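PDB 4QYT: uncharacterized protein C22E12.03c from Schizosaccharomyces pombe, which catalyses the glutathione-independent conversion of methylglyoxal to D-lactate in a single step and takes part in protection against reactive oxygen species. Local coordinates for residues C8-D13 against P93-V98; D69-Y74 against P106-G111; E101-P106 against S123-K128; N157-Q162 against M168-K173; L174-Q177 against K183-A186. One frame throughout, in Å; residues are numbered along the deposited sequence.

Contact 1 of 5, residues C8-D13 against P93-V98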
# COMPACT_ATOMS: atom_id res chain seq x y z
N CYS A 8 -13.61 -0.57 -10.44
CA CYS A 8 -13.26 -1.97 -10.16
C CYS A 8 -11.75 -2.10 -10.05
O CYS A 8 -11.03 -1.79 -11.01
CB CYS A 8 -13.72 -2.86 -11.31
SG CYS A 8 -13.10 -4.54 -11.20
N LEU A 9 -11.29 -2.57 -8.89
CA LEU A 9 -9.89 -2.93 -8.70
C LEU A 9 -9.83 -4.46 -8.76
O LEU A 9 -10.28 -5.16 -7.86
CB LEU A 9 -9.43 -2.36 -7.37
CG LEU A 9 -8.00 -2.55 -6.97
CD1 LEU A 9 -6.98 -2.39 -8.01
CD2 LEU A 9 -7.67 -1.77 -5.73
N PHE A 10 -9.33 -4.97 -9.90
CA PHE A 10 -9.17 -6.42 -10.01
C PHE A 10 -8.10 -6.89 -9.04
O PHE A 10 -7.11 -6.21 -8.77
CB PHE A 10 -8.79 -6.80 -11.44
CG PHE A 10 -9.92 -6.77 -12.42
CD1 PHE A 10 -10.96 -7.68 -12.33
CD2 PHE A 10 -9.95 -5.88 -13.49
CE1 PHE A 10 -11.98 -7.71 -13.27
CE2 PHE A 10 -10.96 -5.93 -14.44
CZ PHE A 10 -11.97 -6.84 -14.34
N VAL A 11 -8.24 -8.15 -8.62
CA VAL A 11 -7.31 -8.75 -7.68
C VAL A 11 -7.31 -10.25 -7.92
O VAL A 11 -8.35 -10.83 -8.23
CB VAL A 11 -7.63 -8.37 -6.22
CG1 VAL A 11 -8.95 -8.98 -5.75
CG2 VAL A 11 -6.50 -8.68 -5.25
N ALA A 12 -6.15 -10.88 -7.76
CA ALA A 12 -6.01 -12.31 -7.92
C ALA A 12 -5.08 -12.80 -6.82
O ALA A 12 -4.34 -12.02 -6.21
CB ALA A 12 -5.41 -12.60 -9.30
N ASP A 13 -5.02 -14.12 -6.62
CA ASP A 13 -3.91 -14.64 -5.81
C ASP A 13 -2.61 -14.19 -6.45
O ASP A 13 -2.42 -14.28 -7.66
CB ASP A 13 -4.05 -16.16 -5.70
CG ASP A 13 -5.30 -16.54 -4.99
OD1 ASP A 13 -5.48 -16.16 -3.83
OD2 ASP A 13 -6.21 -17.11 -5.64
N PRO A 93 -9.71 -14.11 -20.05
CA PRO A 93 -10.46 -13.42 -21.11
C PRO A 93 -11.38 -12.34 -20.60
O PRO A 93 -11.48 -11.31 -21.25
CB PRO A 93 -11.15 -14.58 -21.85
CG PRO A 93 -10.17 -15.71 -21.69
CD PRO A 93 -9.66 -15.58 -20.28
N PHE A 94 -12.06 -12.57 -19.47
CA PHE A 94 -12.96 -11.54 -18.96
C PHE A 94 -12.24 -10.20 -18.79
O PHE A 94 -12.78 -9.14 -19.13
CB PHE A 94 -13.55 -12.00 -17.66
CG PHE A 94 -14.52 -11.03 -17.03
CD1 PHE A 94 -15.86 -11.10 -17.35
CD2 PHE A 94 -14.13 -10.08 -16.09
CE1 PHE A 94 -16.77 -10.25 -16.76
CE2 PHE A 94 -15.05 -9.22 -15.49
CZ PHE A 94 -16.38 -9.34 -15.82
N VAL A 95 -11.06 -10.24 -18.17
CA VAL A 95 -10.27 -9.03 -17.97
C VAL A 95 -9.87 -8.37 -19.27
O VAL A 95 -10.01 -7.17 -19.47
CB VAL A 95 -9.05 -9.31 -17.07
CG1 VAL A 95 -8.18 -8.09 -16.93
CG2 VAL A 95 -9.49 -9.82 -15.71
N GLN A 96 -9.40 -9.21 -20.20
CA GLN A 96 -9.03 -8.72 -21.52
C GLN A 96 -10.23 -8.06 -22.24
O GLN A 96 -10.08 -7.04 -22.92
CB GLN A 96 -8.50 -9.85 -22.39
CG GLN A 96 -7.25 -10.53 -21.87
CD GLN A 96 -7.05 -11.90 -22.49
OE1 GLN A 96 -7.82 -12.32 -23.38
NE2 GLN A 96 -6.02 -12.59 -22.05
N GLN A 97 -11.39 -8.72 -22.15
CA GLN A 97 -12.60 -8.22 -22.79
C GLN A 97 -13.01 -6.87 -22.22
O GLN A 97 -13.43 -5.96 -22.95
CB GLN A 97 -13.75 -9.21 -22.58
CG GLN A 97 -13.62 -10.52 -23.38
CD GLN A 97 -14.42 -11.71 -22.81
OE1 GLN A 97 -14.99 -11.66 -21.72
NE2 GLN A 97 -14.43 -12.78 -23.54
N VAL A 98 -12.91 -6.71 -20.91
CA VAL A 98 -13.20 -5.42 -20.29
C VAL A 98 -12.24 -4.37 -20.81
O VAL A 98 -12.66 -3.26 -21.15
CB VAL A 98 -13.11 -5.56 -18.74
CG1 VAL A 98 -12.97 -4.20 -18.04
CG2 VAL A 98 -14.31 -6.34 -18.20

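Contact 2 of 5, residues D69-Y74 against P106-G111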
# COMPACT_ATOMS: atom_id res chain seq x y z
N ASP A 69 -21.91 -6.49 -19.23
CA ASP A 69 -22.52 -6.22 -17.94
C ASP A 69 -21.58 -5.46 -17.02
O ASP A 69 -21.97 -4.58 -16.25
CB ASP A 69 -23.09 -7.48 -17.31
CG ASP A 69 -24.14 -7.13 -16.27
OD1 ASP A 69 -25.21 -6.66 -16.69
OD2 ASP A 69 -23.90 -7.32 -15.07
N PHE A 70 -20.30 -5.84 -17.08
CA PHE A 70 -19.27 -5.13 -16.34
C PHE A 70 -19.28 -3.65 -16.69
O PHE A 70 -19.22 -2.79 -15.81
CB PHE A 70 -17.90 -5.75 -16.64
CG PHE A 70 -16.79 -5.12 -15.84
CD1 PHE A 70 -16.19 -3.95 -16.25
CD2 PHE A 70 -16.28 -5.75 -14.73
CE1 PHE A 70 -15.12 -3.41 -15.56
CE2 PHE A 70 -15.18 -5.26 -14.05
CZ PHE A 70 -14.59 -4.09 -14.47
N ALA A 71 -19.38 -3.35 -17.98
CA ALA A 71 -19.37 -1.98 -18.42
C ALA A 71 -20.61 -1.20 -18.01
O ALA A 71 -20.59 0.03 -17.91
CB ALA A 71 -19.22 -1.93 -19.94
N LYS A 72 -21.69 -1.91 -17.71
CA LYS A 72 -22.87 -1.28 -17.13
C LYS A 72 -22.70 -0.94 -15.65
O LYS A 72 -23.45 -0.14 -15.11
CB LYS A 72 -24.09 -2.18 -17.26
CG LYS A 72 -24.55 -2.39 -18.68
CD LYS A 72 -25.67 -3.41 -18.79
CE LYS A 72 -26.10 -3.70 -20.21
NZ LYS A 72 -27.15 -4.76 -20.21
N GLN A 73 -21.74 -1.55 -14.99
CA GLN A 73 -21.52 -1.41 -13.55
C GLN A 73 -20.34 -0.52 -13.19
O GLN A 73 -20.36 0.10 -12.11
CB GLN A 73 -21.33 -2.78 -12.89
CG GLN A 73 -22.54 -3.67 -13.00
CD GLN A 73 -22.36 -4.96 -12.23
OE1 GLN A 73 -22.04 -4.96 -11.05
NE2 GLN A 73 -22.56 -6.10 -12.90
N TYR A 74 -19.31 -0.50 -14.01
CA TYR A 74 -18.04 0.15 -13.66
C TYR A 74 -17.60 1.06 -14.78
O TYR A 74 -17.84 0.80 -15.96
CB TYR A 74 -16.94 -0.90 -13.39
CG TYR A 74 -17.23 -1.79 -12.23
CD1 TYR A 74 -17.12 -1.34 -10.92
CD2 TYR A 74 -17.61 -3.10 -12.42
CE1 TYR A 74 -17.40 -2.17 -9.84
CE2 TYR A 74 -17.88 -3.94 -11.37
CZ TYR A 74 -17.81 -3.46 -10.06
OH TYR A 74 -18.09 -4.32 -9.02
N PRO A 106 -15.47 6.93 -24.41
CA PRO A 106 -15.64 8.12 -23.58
C PRO A 106 -16.08 7.77 -22.17
O PRO A 106 -16.98 6.97 -21.97
CB PRO A 106 -16.75 8.93 -24.35
CG PRO A 106 -16.60 8.46 -25.76
CD PRO A 106 -16.26 7.01 -25.66
N ASN A 107 -15.46 8.41 -21.21
CA ASN A 107 -15.80 8.27 -19.81
C ASN A 107 -15.63 6.86 -19.25
O ASN A 107 -16.19 6.54 -18.20
CB ASN A 107 -17.17 8.87 -19.53
CG ASN A 107 -17.15 10.38 -19.59
OD1 ASN A 107 -16.37 10.99 -18.84
ND2 ASN A 107 -17.83 10.97 -20.54
N LYS A 108 -14.75 6.08 -19.88
CA LYS A 108 -14.17 4.87 -19.28
C LYS A 108 -12.67 5.08 -19.15
O LYS A 108 -12.08 5.83 -19.94
CB LYS A 108 -14.42 3.66 -20.16
CG LYS A 108 -15.87 3.28 -20.41
CD LYS A 108 -16.62 2.93 -19.14
CE LYS A 108 -17.96 2.33 -19.46
NZ LYS A 108 -18.85 2.21 -18.25
N TRP A 109 -12.04 4.34 -18.25
CA TRP A 109 -10.61 4.51 -17.96
C TRP A 109 -10.06 3.14 -17.54
O TRP A 109 -10.74 2.37 -16.85
CB TRP A 109 -10.39 5.52 -16.82
CG TRP A 109 -10.99 6.87 -17.11
CD1 TRP A 109 -12.26 7.31 -16.79
CD2 TRP A 109 -10.42 7.90 -17.91
NE1 TRP A 109 -12.49 8.56 -17.32
CE2 TRP A 109 -11.37 8.94 -18.01
CE3 TRP A 109 -9.19 8.06 -18.56
CZ2 TRP A 109 -11.13 10.09 -18.72
CZ3 TRP A 109 -8.96 9.24 -19.27
CH2 TRP A 109 -9.90 10.23 -19.28
N ILE A 110 -8.81 2.89 -17.97
CA ILE A 110 -8.11 1.64 -17.63
C ILE A 110 -6.80 2.01 -16.97
O ILE A 110 -6.07 2.88 -17.49
CB ILE A 110 -7.78 0.85 -18.92
CG1 ILE A 110 -9.03 0.55 -19.76
CG2 ILE A 110 -7.07 -0.46 -18.56
CD1 ILE A 110 -8.68 0.41 -21.21
N GLY A 111 -6.47 1.36 -15.85
CA GLY A 111 -5.16 1.49 -15.28
C GLY A 111 -4.47 0.14 -15.19
O GLY A 111 -5.12 -0.84 -14.80

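Contact 3 of 5, residues E101-P106 against S123-K128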
# COMPACT_ATOMS: atom_id res chain seq x y z
N GLU A 101 -13.07 -3.46 -24.36
CA GLU A 101 -14.28 -2.68 -24.44
C GLU A 101 -14.07 -1.26 -23.99
O GLU A 101 -14.64 -0.31 -24.55
CB GLU A 101 -15.40 -3.30 -23.60
CG GLU A 101 -16.69 -2.51 -23.58
CD GLU A 101 -17.28 -2.28 -24.96
OE1 GLU A 101 -17.23 -3.23 -25.80
OE2 GLU A 101 -17.99 -1.23 -25.12
N PHE A 102 -13.29 -1.08 -22.92
CA PHE A 102 -13.12 0.23 -22.35
C PHE A 102 -12.22 1.12 -23.18
O PHE A 102 -12.32 2.33 -23.11
CB PHE A 102 -12.57 0.14 -20.92
CG PHE A 102 -13.58 -0.11 -19.84
CD1 PHE A 102 -14.79 -0.70 -20.07
CD2 PHE A 102 -13.29 0.26 -18.54
CE1 PHE A 102 -15.69 -0.90 -19.05
CE2 PHE A 102 -14.17 0.05 -17.51
CZ PHE A 102 -15.38 -0.53 -17.77
N TYR A 103 -11.26 0.53 -23.92
CA TYR A 103 -10.21 1.33 -24.56
C TYR A 103 -10.83 2.31 -25.54
O TYR A 103 -11.61 1.96 -26.41
CB TYR A 103 -9.20 0.44 -25.25
CG TYR A 103 -7.99 1.19 -25.77
CD1 TYR A 103 -7.07 1.73 -24.90
CD2 TYR A 103 -7.82 1.45 -27.12
CE1 TYR A 103 -5.97 2.46 -25.33
CE2 TYR A 103 -6.71 2.16 -27.57
CZ TYR A 103 -5.80 2.67 -26.67
OH TYR A 103 -4.72 3.39 -27.11
N LYS A 104 -10.42 3.57 -25.41
CA LYS A 104 -10.89 4.67 -26.25
C LYS A 104 -12.38 4.94 -26.13
O LYS A 104 -12.90 5.71 -26.90
CB LYS A 104 -10.49 4.49 -27.71
CG LYS A 104 -9.06 4.84 -27.96
CD LYS A 104 -8.65 4.72 -29.41
CE LYS A 104 -9.24 5.87 -30.17
NZ LYS A 104 -8.65 5.97 -31.53
N LYS A 105 -13.03 4.46 -25.10
CA LYS A 105 -14.40 4.85 -24.88
C LYS A 105 -14.44 6.14 -24.10
O LYS A 105 -13.67 6.37 -23.15
CB LYS A 105 -15.16 3.73 -24.18
CG LYS A 105 -15.28 2.46 -25.00
CD LYS A 105 -16.04 2.68 -26.30
CE LYS A 105 -15.48 1.75 -27.36
NZ LYS A 105 -15.74 0.31 -27.06
N PRO A 106 -15.47 6.93 -24.41
CA PRO A 106 -15.64 8.12 -23.58
C PRO A 106 -16.08 7.77 -22.17
O PRO A 106 -16.98 6.97 -21.97
CB PRO A 106 -16.75 8.93 -24.35
CG PRO A 106 -16.60 8.46 -25.76
CD PRO A 106 -16.26 7.01 -25.66
N SER A 123 -4.28 -8.30 -24.49
CA SER A 123 -5.60 -7.87 -24.96
C SER A 123 -5.56 -7.35 -26.40
O SER A 123 -6.59 -7.00 -26.96
CB SER A 123 -6.07 -6.77 -24.02
OG SER A 123 -6.33 -7.27 -22.72
N GLY A 124 -4.35 -7.16 -26.91
CA GLY A 124 -4.11 -6.52 -28.21
C GLY A 124 -4.39 -5.03 -28.28
O GLY A 124 -4.79 -4.54 -29.34
N LEU A 125 -4.14 -4.27 -27.21
CA LEU A 125 -4.34 -2.80 -27.26
C LEU A 125 -3.36 -2.11 -28.20
O LEU A 125 -2.18 -2.40 -28.18
CB LEU A 125 -4.21 -2.15 -25.89
CG LEU A 125 -5.24 -2.57 -24.85
CD1 LEU A 125 -5.09 -1.71 -23.62
CD2 LEU A 125 -6.64 -2.50 -25.44
N PRO A 126 -3.84 -1.13 -28.97
CA PRO A 126 -3.02 -0.56 -30.03
C PRO A 126 -2.40 0.78 -29.63
O PRO A 126 -1.85 1.48 -30.49
CB PRO A 126 -4.01 -0.34 -31.16
CG PRO A 126 -5.27 0.03 -30.44
CD PRO A 126 -5.26 -0.84 -29.20
N ASN A 127 -2.33 1.06 -28.34
CA ASN A 127 -1.55 2.21 -27.89
C ASN A 127 -0.10 2.11 -28.41
O ASN A 127 0.48 1.02 -28.57
CB ASN A 127 -1.61 2.37 -26.36
CG ASN A 127 -1.25 1.09 -25.62
OD1 ASN A 127 -1.93 0.08 -25.76
ND2 ASN A 127 -0.13 1.12 -24.89
N LYS A 128 0.52 3.27 -28.60
CA LYS A 128 1.89 3.28 -29.09
C LYS A 128 2.92 3.20 -27.99
O LYS A 128 4.01 2.68 -28.21
CB LYS A 128 2.13 4.54 -29.94
CG LYS A 128 1.16 4.70 -31.10
CD LYS A 128 1.09 3.43 -31.94
CE LYS A 128 -0.14 3.41 -32.82
NZ LYS A 128 -0.23 4.62 -33.69

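Contact 4 of 5, residues N157-Q162 against M168-K173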
# COMPACT_ATOMS: atom_id res chain seq x y z
N ASN A 157 -7.17 6.58 -22.96
CA ASN A 157 -7.71 6.42 -21.61
C ASN A 157 -7.05 5.26 -20.86
O ASN A 157 -7.64 4.74 -19.92
CB ASN A 157 -9.23 6.23 -21.66
CG ASN A 157 -9.64 4.98 -22.40
OD1 ASN A 157 -8.89 4.41 -23.20
ND2 ASN A 157 -10.86 4.53 -22.11
N LEU A 158 -5.79 4.99 -21.23
CA LEU A 158 -4.98 3.93 -20.61
C LEU A 158 -3.86 4.59 -19.81
O LEU A 158 -3.00 5.28 -20.38
CB LEU A 158 -4.38 3.03 -21.67
CG LEU A 158 -3.42 1.94 -21.14
CD1 LEU A 158 -4.11 0.97 -20.21
CD2 LEU A 158 -2.72 1.24 -22.30
N ILE A 159 -3.86 4.33 -18.51
CA ILE A 159 -2.80 4.74 -17.62
C ILE A 159 -1.97 3.49 -17.31
O ILE A 159 -2.50 2.48 -16.84
CB ILE A 159 -3.42 5.30 -16.31
CG1 ILE A 159 -4.21 6.60 -16.56
CG2 ILE A 159 -2.32 5.54 -15.27
CD1 ILE A 159 -5.58 6.47 -17.21
N THR A 160 -0.65 3.60 -17.51
CA THR A 160 0.27 2.54 -17.09
C THR A 160 1.37 3.11 -16.19
O THR A 160 1.63 4.31 -16.19
CB THR A 160 0.85 1.78 -18.30
OG1 THR A 160 1.58 2.66 -19.16
CG2 THR A 160 -0.22 1.04 -19.05
N SER A 161 1.92 2.25 -15.34
CA SER A 161 2.88 2.68 -14.34
C SER A 161 3.82 1.56 -13.94
O SER A 161 3.61 0.42 -14.29
CB SER A 161 2.12 3.22 -13.15
OG SER A 161 2.90 3.87 -12.19
N GLN A 162 4.94 1.91 -13.32
CA GLN A 162 6.08 1.02 -13.24
C GLN A 162 6.08 0.00 -12.09
O GLN A 162 6.48 -1.15 -12.29
CB GLN A 162 7.36 1.84 -13.16
CG GLN A 162 7.62 2.65 -14.43
CD GLN A 162 8.97 3.30 -14.46
OE1 GLN A 162 9.32 4.06 -13.56
NE2 GLN A 162 9.74 3.01 -15.51
N MET A 168 1.32 5.19 -5.81
CA MET A 168 0.61 6.40 -5.43
C MET A 168 0.43 7.36 -6.61
O MET A 168 -0.66 7.87 -6.86
CB MET A 168 1.29 7.11 -4.25
CG MET A 168 1.23 6.34 -2.93
SD MET A 168 -0.44 6.13 -2.27
CE MET A 168 -0.74 7.80 -1.75
N LEU A 169 1.51 7.58 -7.36
CA LEU A 169 1.40 8.41 -8.58
C LEU A 169 0.41 7.85 -9.58
O LEU A 169 -0.34 8.60 -10.23
CB LEU A 169 2.77 8.56 -9.23
CG LEU A 169 3.76 9.43 -8.47
CD1 LEU A 169 5.14 9.21 -9.03
CD2 LEU A 169 3.38 10.91 -8.52
N PHE A 170 0.36 6.53 -9.70
CA PHE A 170 -0.58 5.83 -10.55
C PHE A 170 -2.02 6.05 -10.11
O PHE A 170 -2.89 6.42 -10.92
CB PHE A 170 -0.21 4.35 -10.50
CG PHE A 170 -1.22 3.40 -11.10
CD1 PHE A 170 -1.43 3.37 -12.47
CD2 PHE A 170 -1.91 2.49 -10.33
CE1 PHE A 170 -2.28 2.45 -13.04
CE2 PHE A 170 -2.75 1.54 -10.88
CZ PHE A 170 -2.92 1.52 -12.25
N GLY A 171 -2.30 5.83 -8.83
CA GLY A 171 -3.66 6.07 -8.32
C GLY A 171 -4.10 7.50 -8.53
O GLY A 171 -5.25 7.77 -8.89
N LEU A 172 -3.17 8.42 -8.29
CA LEU A 172 -3.47 9.82 -8.47
C LEU A 172 -3.77 10.14 -9.94
O LEU A 172 -4.69 10.95 -10.22
CB LEU A 172 -2.34 10.71 -7.95
CG LEU A 172 -2.29 10.87 -6.45
CD1 LEU A 172 -0.94 11.45 -6.03
CD2 LEU A 172 -3.44 11.71 -5.93
N LYS A 173 -2.99 9.58 -10.86
CA LYS A 173 -3.23 9.85 -12.28
C LYS A 173 -4.64 9.40 -12.67
O LYS A 173 -5.36 10.12 -13.38
CB LYS A 173 -2.16 9.17 -13.14
CG LYS A 173 -2.14 9.65 -14.59
CD LYS A 173 -1.62 11.08 -14.74
CE LYS A 173 -1.43 11.43 -16.20
NZ LYS A 173 -0.82 12.77 -16.38

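Contact 5 of 5, residues L174-Q177 against K183-A186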
# COMPACT_ATOMS: atom_id res chain seq x y z
N LEU A 174 -5.06 8.23 -12.19
CA LEU A 174 -6.42 7.76 -12.43
C LEU A 174 -7.45 8.73 -11.87
O LEU A 174 -8.38 9.15 -12.54
CB LEU A 174 -6.59 6.36 -11.86
CG LEU A 174 -5.89 5.25 -12.66
CD1 LEU A 174 -5.67 4.07 -11.74
CD2 LEU A 174 -6.72 4.87 -13.87
N LEU A 175 -7.28 9.11 -10.61
CA LEU A 175 -8.19 10.02 -9.97
C LEU A 175 -8.30 11.36 -10.71
O LEU A 175 -9.39 11.91 -10.86
CB LEU A 175 -7.73 10.30 -8.52
CG LEU A 175 -8.66 11.24 -7.75
CD1 LEU A 175 -10.06 10.68 -7.58
CD2 LEU A 175 -8.04 11.60 -6.42
N GLU A 176 -7.17 11.84 -11.20
CA GLU A 176 -7.11 13.12 -11.89
C GLU A 176 -8.00 13.14 -13.11
O GLU A 176 -8.48 14.22 -13.51
CB GLU A 176 -5.65 13.41 -12.31
CG GLU A 176 -5.45 14.85 -12.71
CD GLU A 176 -4.02 15.19 -13.06
OE1 GLU A 176 -3.19 14.26 -13.18
OE2 GLU A 176 -3.69 16.40 -12.98
N GLN A 177 -8.24 11.99 -13.74
CA GLN A 177 -9.08 11.96 -14.94
C GLN A 177 -10.55 12.15 -14.65
O GLN A 177 -11.30 12.49 -15.56
CB GLN A 177 -8.89 10.64 -15.70
CG GLN A 177 -7.46 10.26 -16.01
CD GLN A 177 -6.61 11.44 -16.48
OE1 GLN A 177 -5.52 11.67 -15.94
NE2 GLN A 177 -6.97 12.03 -17.56
N LYS A 183 -11.57 18.58 -6.04
CA LYS A 183 -11.52 17.34 -5.29
C LYS A 183 -10.15 16.69 -5.38
O LYS A 183 -9.63 16.16 -4.39
CB LYS A 183 -12.56 16.37 -5.81
CG LYS A 183 -12.26 14.93 -5.42
CD LYS A 183 -13.01 14.56 -4.16
CE LYS A 183 -14.50 14.58 -4.46
NZ LYS A 183 -15.30 13.91 -3.40
N TYR A 184 -9.60 16.67 -6.58
CA TYR A 184 -8.26 16.14 -6.77
C TYR A 184 -7.28 16.81 -5.82
O TYR A 184 -6.50 16.15 -5.11
CB TYR A 184 -7.82 16.30 -8.21
CG TYR A 184 -6.41 15.79 -8.42
CD1 TYR A 184 -6.17 14.43 -8.62
CD2 TYR A 184 -5.32 16.61 -8.35
CE1 TYR A 184 -4.88 13.92 -8.78
CE2 TYR A 184 -4.04 16.11 -8.43
CZ TYR A 184 -3.83 14.76 -8.70
OH TYR A 184 -2.54 14.26 -8.82
N ASN A 185 -7.33 18.12 -5.77
CA ASN A 185 -6.34 18.85 -4.98
C ASN A 185 -6.48 18.55 -3.49
O ASN A 185 -5.49 18.45 -2.76
CB ASN A 185 -6.46 20.36 -5.22
CG ASN A 185 -5.90 20.80 -6.56
OD1 ASN A 185 -5.16 20.07 -7.23
ND2 ASN A 185 -6.24 22.02 -6.95
N ALA A 186 -7.71 18.42 -3.03
CA ALA A 186 -7.97 18.16 -1.63
C ALA A 186 -7.42 16.75 -1.32
O ALA A 186 -6.79 16.54 -0.26
CB ALA A 186 -9.44 18.19 -1.34
O HOH W 1 -1.98 12.83 -11.13

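Contact 1 of 5, residues C8-D13 against P93-V98
Phe-10 reaches from strand 7-12 into the underside of helix 93-102, where Val-95 sets a methyl squarely over its ring. Val-95 CG2 lies 4.1 Å from the ring centroid and 11° off the normal, a CH-pi contact. The opposite face rests on Cys-8 SG from the same strand, so the ring is sandwiched between sulfur and methyl. Phe-70 and Val-37 add to this buried, well-filled side, and Val-98 CG1 makes a longer contact at the ring edge, 4.5 Å from Phe-10 CE2. The looser side is marked by the partly exposed Phe-94, whose CE2 lies 4.1 Å from Phe-10 CZ, edge to edge. A serine in place of Phe-10 would probably open a gap between the Val-95 methyl and Cys-8 SG and leave the rim of Phe-94 without this partner. Strand and helix run nearly antiparallel (155°, axes 11.5 Å apart), a helix laid on the central, mainly parallel sheet as in the alpha/beta sandwich of the DJ-1/PfpI family.

Contact 2 of 5, residues D69-Y74 against P106-G111
Lys-108 extends its ammonium group to two backbone carbonyls near the C-terminal end of helix 67-73. NZ donates to Ala-71 O at 2.8 Å, lying in that carbonyl's plane on a lone pair, and to Tyr-74 O at 2.9 Å, where it is tilted 30° from the plane. Neither approach is head-on, the C=O...NZ angles being 141° and 137°. A bend at chi2 turns the aliphatic chain, and the remaining methylenes then run out straight to bring Lys-108 CE within 4.5 Å of Ala-71 CB. Around this first shell, Phe-102 of helix 93-102 packs on both Ala-71 and Lys-108, and Asp-75 OD1 offers NZ a long, weak ion pair. The accepting turn is itself braced: Phe-70 O takes backbone bonds from both Gln-73 N and Tyr-74 N, and the Tyr-74 ring brings CD2 3.6 Å above the centre of the Phe-70 ring. Farther out, Tyr-74 OH is bonded to Asp-35 and Arg-59. Within the same helix, Gln-73 NE2 bonds Asp-69 OD2 at 2.8 Å from above the carboxylate plane, while its OE1 accepts from Arg-59. Two carbonyl oxygens, together with a distant carboxylate, would be expected to stabilise the positive charge of the lysine, which in turn ties helix 67-73 to the start of strand 109-112.

Contact 3 of 5, residues E101-P106 against S123-K128
The chain at Tyr-103 has just left helix 93-102 through a type II turn, Phe-102 to Lys-105, and comes nearest the other segment at Leu-125, CA atoms 7.7 Å apart, soon after Gly-124 ends helix 118-122 in a Schellman motif. Tyr-103 carries the side-chain contact. With CG anti to the backbone N (chi1 -172°), its ring lies alongside 125-127 and meets one residue after another along its length. At the base, Leu-125 CD2 touches Tyr-103 CB at 3.9 Å. Midway, Pro-126 slides past in the contrary direction, its CD 3.7 Å from Tyr-103 CE2. At the far end, Tyr-103 OH comes 3.4 Å from Asn-127 CB, the amide plane turned 54° from the ring. The polar end of Asn-127 is engaged away from the tyrosine, ND2 donating to Gln-129 O. Leu-158 and Ile-110 of the sheet also touch the tyrosine, which is buried, whereas Pro-126 stays exposed. Asn-157 holds the turn in place, its amide bonded to Phe-102 O and Lys-104 N. Within the turn, Lys-105 N bonds back to Phe-102 O at 3.0 Å, and Lys-104 takes the positive-phi third position (63°). The arrangement is one of two helix terminations packed together by an aromatic residue, in loops that hand the chain on toward strands 109-112 and 129-130 of this alpha/beta fold.

Contact 4 of 5, residues N157-Q162 against M168-K173
Ile-159 and Ser-161, alternate residues of strand 158-161, point at helix 167-178 and pack against Phe-170. The apolar part comes first. Ile-159 CG2, in one of the residue's two conformers, lies 3.7 Å from Phe-170 CD1, and Ser-161 CB is 3.6 Å from the same ring carbon; both approach the ring obliquely. The ring gets there because CG is anti to the backbone N (chi1 169°), which swings it toward Ile-159 and Ser-161. One turn on, Lys-173 in the conformer given adds only its methylenes, CG 4.2 Å from Ile-159 CG2, while its chain bends at chi2 and carries the ammonium away. The oxygens of the strand make van der Waals contacts with the phenylalanine. Ile-159 O sits in the plane of the Phe-170 ring at its edge, 3.8 Å from CE1. Ser-161 OG passes 3.6 Å from Phe-170 CB, but it is hydrogen-bonded to Pro-151 O and to Thr-166 OG1, which satisfy this buried hydroxyl and fix its rotation. Strand and helix are nearly antiparallel (171°), their axes 8.6 Å apart. Strand 158-161 lies between 109-112 and 152-155 in the sheet; Phe-170 also meets Ile-113, and its side chain is about 6 Å from that of Glu-19, probably an active-site residue. Beyond the helix, Met-168 packs on helix 17-29 and on Ile-18 of the second subunit, and Leu-169 on Pro-194 of that subunit.

Contact 5 of 5, residues L174-Q177 against K183-A186
Two successive helices, 167-178 and 181-190, form a helical hairpin that Tyr-184 closes by lying across Glu-176 and Leu-175. The tyrosine ring comes in at backbone level: Tyr-184 CD1 is 3.6 Å from Glu-176 CA, and CE1 is 3.6 Å from Glu-176 CB. Glu-176 CG then sits above one face in a CH-pi contact, 4.2 Å from the ring centroid and 15° off the normal. Its extended chain brings the carboxylate to within 11° of parallel with the ring. One water joins the two polar ends, donating to Glu-176 OE1 at 2.8 Å and bonded to Tyr-184 OH at 2.8 Å. On the inner side, Leu-175 CD2 reaches Tyr-184 CD1 obliquely at 4.0 Å. An alanine instead of Tyr-184 would probably uncover the Glu-176 backbone, undo the water bridge and remove one of the side chains packed on Leu-175. Glu-176 lies on the exposed side; inward, Leu-175 packs on Ile-26 and Phe-27 of helix 17-29 and on Ala-30 just beyond it.

Contacts 1, 3 and 4 are buried; contacts 2 and 5 are only partly buried. Contacts 1 and 3 use the two ends of helix 93-102, and contacts 4 and 5 share helix 167-178, which covers the other face of the sheet. Contacts 1, 2 and 4 all reach that sheet, strands 109-112 and 158-161 being neighbours in it. Chemistry goes with burial: rings and methyls carry the buried contacts, whereas a charged lysine holds contact 2 and a water completes contact 5. Asn-157 of contact 4 reaches contacts 2 and 3 through its amide. The centres of contacts 1 and 5 are about 24 Å apart.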